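PAC2 family protein (Mycobacterium tuberculosis, PDB 2WAM) is of unknown function but belongs to the PAC2 family and represents a gene family duplicated in actinobacteria. Local coordinates at residues Gly79-Leu84 against Phe237-Pro242; Thr180-Val185 against Tyr244-Asp249. All blocks are in the same frame, centred on the assembly; numbering follows the deposited sequence.

Interaction 1. Residues Gly79-Leu84 against Phe237-Pro242; sequences GHAIRL and FTVHVP
G79 and A81 face V241 and V239 with CA separations of 6.3 Å (G79 to V241) and 8.4 Å (A81 to V239), so segment 79-84 runs against the direction of strand 234-242 and lies nearer to it at G79, just before helix 81-92. The contact is apolar, with no hydrogen bond across it. V241 has CG1 anti to its backbone N (chi1 -179°), which sends this methyl to the backbone of G79, 3.9 Å from its N; the CG2 branch lies a little farther from the same N. Two residues on, the A81 methyl meets one branch of V239, CB to CG1, at 4.4 Å. G79 has a positive phi of 73°, a value that suits glycine, just before the helix. H80 follows as N-cap residue, and its O accepts a bond from L84 N at 3.1 Å. On the side turned from the strand, H80 ND1 lies in plane at the edge of the R83 guanidinium. A253 and L257 of helix 251-265 touch A81 and V239 respectively. The contact is helix-on-sheet packing of an alpha/beta fold, with the start of helix 81-92 lying over the parallel strands 174-183 and 234-242.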
# COMPACT_ATOMS: atom_id res chain seq x y z
N GLY A 79 17.82 11.77 35.44
CA GLY A 79 17.90 13.22 35.48
C GLY A 79 17.02 13.85 34.42
O GLY A 79 17.04 15.06 34.23
N HIS A 80 16.24 13.03 33.73
CA HIS A 80 15.49 13.48 32.57
C HIS A 80 16.42 14.23 31.62
O HIS A 80 15.98 15.10 30.87
CB HIS A 80 14.30 14.34 33.00
CG HIS A 80 13.39 13.66 33.98
ND1 HIS A 80 12.75 14.34 35.00
CD2 HIS A 80 13.03 12.36 34.11
CE1 HIS A 80 12.03 13.48 35.71
NE2 HIS A 80 12.19 12.27 35.19
N ALA A 81 17.70 13.88 31.65
CA ALA A 81 18.72 14.66 30.94
C ALA A 81 18.54 14.73 29.42
O ALA A 81 18.86 15.75 28.81
CB ALA A 81 20.11 14.18 31.30
N ILE A 82 18.02 13.66 28.82
CA ILE A 82 17.79 13.64 27.38
C ILE A 82 16.66 14.60 26.99
O ILE A 82 16.80 15.40 26.05
CB ILE A 82 17.40 12.24 26.87
CG1 ILE A 82 18.32 11.16 27.43
CG2 ILE A 82 17.39 12.20 25.34
CD1 ILE A 82 19.45 10.83 26.53
N ARG A 83 15.54 14.52 27.69
CA ARG A 83 14.43 15.39 27.39
C ARG A 83 14.88 16.85 27.52
O ARG A 83 14.66 17.66 26.63
CB ARG A 83 13.24 15.10 28.32
CG ARG A 83 12.05 16.03 28.10
CD ARG A 83 10.86 15.70 28.97
NE ARG A 83 11.20 15.49 30.38
CZ ARG A 83 11.26 16.45 31.31
NH1 ARG A 83 11.02 17.72 31.01
NH2 ARG A 83 11.56 16.13 32.57
N LEU A 84 15.54 17.15 28.63
CA LEU A 84 15.96 18.51 28.92
C LEU A 84 16.90 19.09 27.88
O LEU A 84 16.77 20.25 27.48
CB LEU A 84 16.60 18.58 30.31
CG LEU A 84 15.63 18.30 31.45
CD1 LEU A 84 16.37 18.23 32.79
CD2 LEU A 84 14.53 19.36 31.48
N PHE A 237 27.59 9.81 23.94
CA PHE A 237 27.94 10.18 25.30
C PHE A 237 26.86 9.75 26.27
O PHE A 237 25.69 10.09 26.11
CB PHE A 237 28.20 11.68 25.39
CG PHE A 237 29.28 12.15 24.49
CD1 PHE A 237 28.98 12.85 23.34
CD2 PHE A 237 30.61 11.87 24.78
CE1 PHE A 237 29.99 13.29 22.49
CE2 PHE A 237 31.63 12.29 23.95
CZ PHE A 237 31.32 13.01 22.79
N THR A 238 27.25 8.98 27.27
CA THR A 238 26.33 8.54 28.28
C THR A 238 26.74 9.18 29.59
O THR A 238 27.77 8.84 30.18
CB THR A 238 26.36 7.03 28.40
OG1 THR A 238 26.07 6.45 27.12
CG2 THR A 238 25.34 6.56 29.42
N VAL A 239 25.94 10.14 30.04
CA VAL A 239 26.25 10.92 31.22
C VAL A 239 25.83 10.18 32.50
O VAL A 239 24.85 9.42 32.50
CB VAL A 239 25.64 12.35 31.12
CG1 VAL A 239 24.11 12.31 30.90
CG2 VAL A 239 25.99 13.19 32.33
N HIS A 240 26.59 10.36 33.58
CA HIS A 240 26.31 9.68 34.84
C HIS A 240 25.50 10.55 35.81
O HIS A 240 25.93 11.64 36.18
CB HIS A 240 27.60 9.21 35.51
CG HIS A 240 28.38 8.25 34.67
ND1 HIS A 240 29.74 8.36 34.48
CD2 HIS A 240 27.99 7.16 33.97
CE1 HIS A 240 30.16 7.38 33.70
NE2 HIS A 240 29.12 6.64 33.37
N VAL A 241 24.34 10.05 36.20
CA VAL A 241 23.47 10.76 37.13
C VAL A 241 23.42 10.04 38.48
O VAL A 241 23.24 8.82 38.53
CB VAL A 241 22.01 10.86 36.59
CG1 VAL A 241 21.14 11.64 37.56
CG2 VAL A 241 21.99 11.50 35.21
N PRO A 242 23.59 10.80 39.57
CA PRO A 242 23.47 10.21 40.91
C PRO A 242 22.17 9.40 41.00
O PRO A 242 21.12 9.94 40.64
CB PRO A 242 23.40 11.43 41.82
CG PRO A 242 24.18 12.47 41.10
CD PRO A 242 23.93 12.23 39.63

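Interaction 2. Residues Thr180-Val185 against Tyr244-Asp249; sequences TVPMAV and YLTQTD
P182 and T246 form the centre of this contact, at the C-terminal ends of two parallel strands of the alpha/beta sheet, where the end of strand 174-183 meets the loop that leads from the neighbouring strand 234-242 to helix 251-265. The loop bends through a type I beta turn from L245 to T248. T246 starts the bend proper, with its CB directed at the strand, and the two side chains cross at a slant, T246 meeting the CB-CG side of the proline. P182 CB is 3.6 Å from T246 OG1, while P182 CG is 3.9 Å from T246 CG2, so the ring meets both branches of the threonine. The polar partner of the hydroxyl is the carbonyl O of H243, to which OG1 is hydrogen-bonded; the proline contact is packing. T246 also has a backbone hydrogen bond with G79, and Q342 of helix 333-343 touches both P182 and T246.

V185 makes the second point of contact through its backbone. Beyond the strand the chain turns at A184, the centre of an inverse gamma turn, and V185 O comes within 3.9 Å of Y244 CE2, obliquely to the ring. With chi1 at 56°, Y244 CG lies between the backbone N and the carbonyl carbon, which carries the ring to V185 O. V299 and L302 of helix 293-315 touch the Y244 side chain, and its OH is hydrogen-bonded to H187 ND1. Within the turn, L245 O accepts two bonds from T248 on the same face of its carbonyl plane: N at 3.2 Å and OG1 at 3.3 Å, the hydroxyl being tilted 28° from that plane.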
# COMPACT_ATOMS: atom_id res chain seq x y z
N THR A 180 21.94 8.63 29.21
CA THR A 180 22.12 8.73 30.65
C THR A 180 22.20 7.33 31.23
O THR A 180 21.73 6.36 30.62
CB THR A 180 20.93 9.41 31.37
OG1 THR A 180 19.84 8.47 31.46
CG2 THR A 180 20.46 10.66 30.66
N VAL A 181 22.77 7.24 32.42
CA VAL A 181 22.72 6.02 33.22
C VAL A 181 22.86 6.46 34.67
O VAL A 181 23.63 7.37 34.97
CB VAL A 181 23.82 5.01 32.80
CG1 VAL A 181 25.21 5.63 32.94
CG2 VAL A 181 23.73 3.73 33.62
N PRO A 182 22.08 5.86 35.57
CA PRO A 182 22.25 6.17 37.00
C PRO A 182 23.50 5.48 37.51
O PRO A 182 23.74 4.35 37.11
CB PRO A 182 21.00 5.57 37.65
CG PRO A 182 20.08 5.21 36.51
CD PRO A 182 20.95 4.96 35.33
N MET A 183 24.28 6.14 38.35
CA MET A 183 25.49 5.54 38.92
C MET A 183 25.63 5.97 40.37
O MET A 183 25.08 6.99 40.79
CB MET A 183 26.74 5.96 38.14
CG MET A 183 26.73 5.54 36.68
SD MET A 183 27.01 3.77 36.45
CE MET A 183 28.76 3.66 36.82
N ALA A 184 26.36 5.17 41.13
CA ALA A 184 26.68 5.53 42.50
C ALA A 184 27.72 6.66 42.52
O ALA A 184 28.91 6.41 42.65
CB ALA A 184 27.19 4.32 43.25
N VAL A 185 27.25 7.90 42.36
CA VAL A 185 28.10 9.09 42.38
C VAL A 185 27.35 10.24 43.05
O VAL A 185 26.13 10.28 43.01
CB VAL A 185 28.52 9.56 40.95
CG1 VAL A 185 29.59 8.64 40.36
CG2 VAL A 185 27.31 9.65 40.02
N TYR A 244 20.20 8.70 43.24
CA TYR A 244 19.13 9.33 44.01
C TYR A 244 18.42 10.47 43.27
O TYR A 244 17.43 11.03 43.76
CB TYR A 244 19.60 9.76 45.40
CG TYR A 244 20.80 10.69 45.44
CD1 TYR A 244 20.63 12.08 45.47
CD2 TYR A 244 22.10 10.19 45.47
CE1 TYR A 244 21.72 12.94 45.53
CE2 TYR A 244 23.21 11.04 45.53
CZ TYR A 244 23.00 12.41 45.56
OH TYR A 244 24.09 13.26 45.61
N LEU A 245 18.91 10.80 42.07
CA LEU A 245 18.33 11.88 41.27
C LEU A 245 17.69 11.38 39.98
O LEU A 245 17.27 12.18 39.15
CB LEU A 245 19.40 12.91 40.93
CG LEU A 245 19.94 13.71 42.11
CD1 LEU A 245 21.12 14.60 41.68
CD2 LEU A 245 18.81 14.52 42.74
N THR A 246 17.61 10.06 39.84
CA THR A 246 17.17 9.43 38.60
C THR A 246 15.81 9.91 38.10
O THR A 246 15.62 10.11 36.89
CB THR A 246 17.14 7.90 38.74
OG1 THR A 246 18.39 7.45 39.25
CG2 THR A 246 16.91 7.23 37.41
N GLN A 247 14.86 10.07 39.01
CA GLN A 247 13.49 10.39 38.61
C GLN A 247 13.12 11.85 38.84
O GLN A 247 11.96 12.17 39.09
CB GLN A 247 12.49 9.46 39.32
CG GLN A 247 12.70 7.99 38.99
CD GLN A 247 11.48 7.14 39.31
OE1 GLN A 247 10.64 7.52 40.14
NE2 GLN A 247 11.37 5.99 38.66
N THR A 248 14.11 12.73 38.75
CA THR A 248 13.90 14.17 38.88
C THR A 248 14.58 14.90 37.73
O THR A 248 15.42 14.34 37.04
CB THR A 248 14.55 14.70 40.15
OG1 THR A 248 15.91 15.05 39.86
CG2 THR A 248 14.56 13.65 41.25
N ASP A 249 14.22 16.16 37.53
CA ASP A 249 14.95 17.00 36.58
C ASP A 249 16.31 17.34 37.14
O ASP A 249 16.42 17.90 38.23
CB ASP A 249 14.20 18.31 36.35
CG ASP A 249 13.03 18.16 35.41
OD1 ASP A 249 12.18 19.07 35.40
OD2 ASP A 249 12.95 17.14 34.69

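Overall arrangement
Both interactions use neighbouring strands of one mixed sheet, 234-242 in interaction 1 and 174-183 in interaction 2, and their centres are about 8 Å apart. The four touching residues of interaction 1 are all buried, the contact centre lying about 7 Å from the centre of the chain, and the chemistry there is aliphatic. Interaction 2 lies farther out, its centre about 14 Å from the chain centre, and is only partly buried; there proline and backbone carbonyl meet a hydroxyl-bearing side chain and an aromatic ring. A polar cluster joins the two: D249 OD2 makes a 2.7 Å salt bridge with R83 NH2 and a probable hydrogen bond with H80 ND1, tying segment 244-249 to the start of helix 81-92.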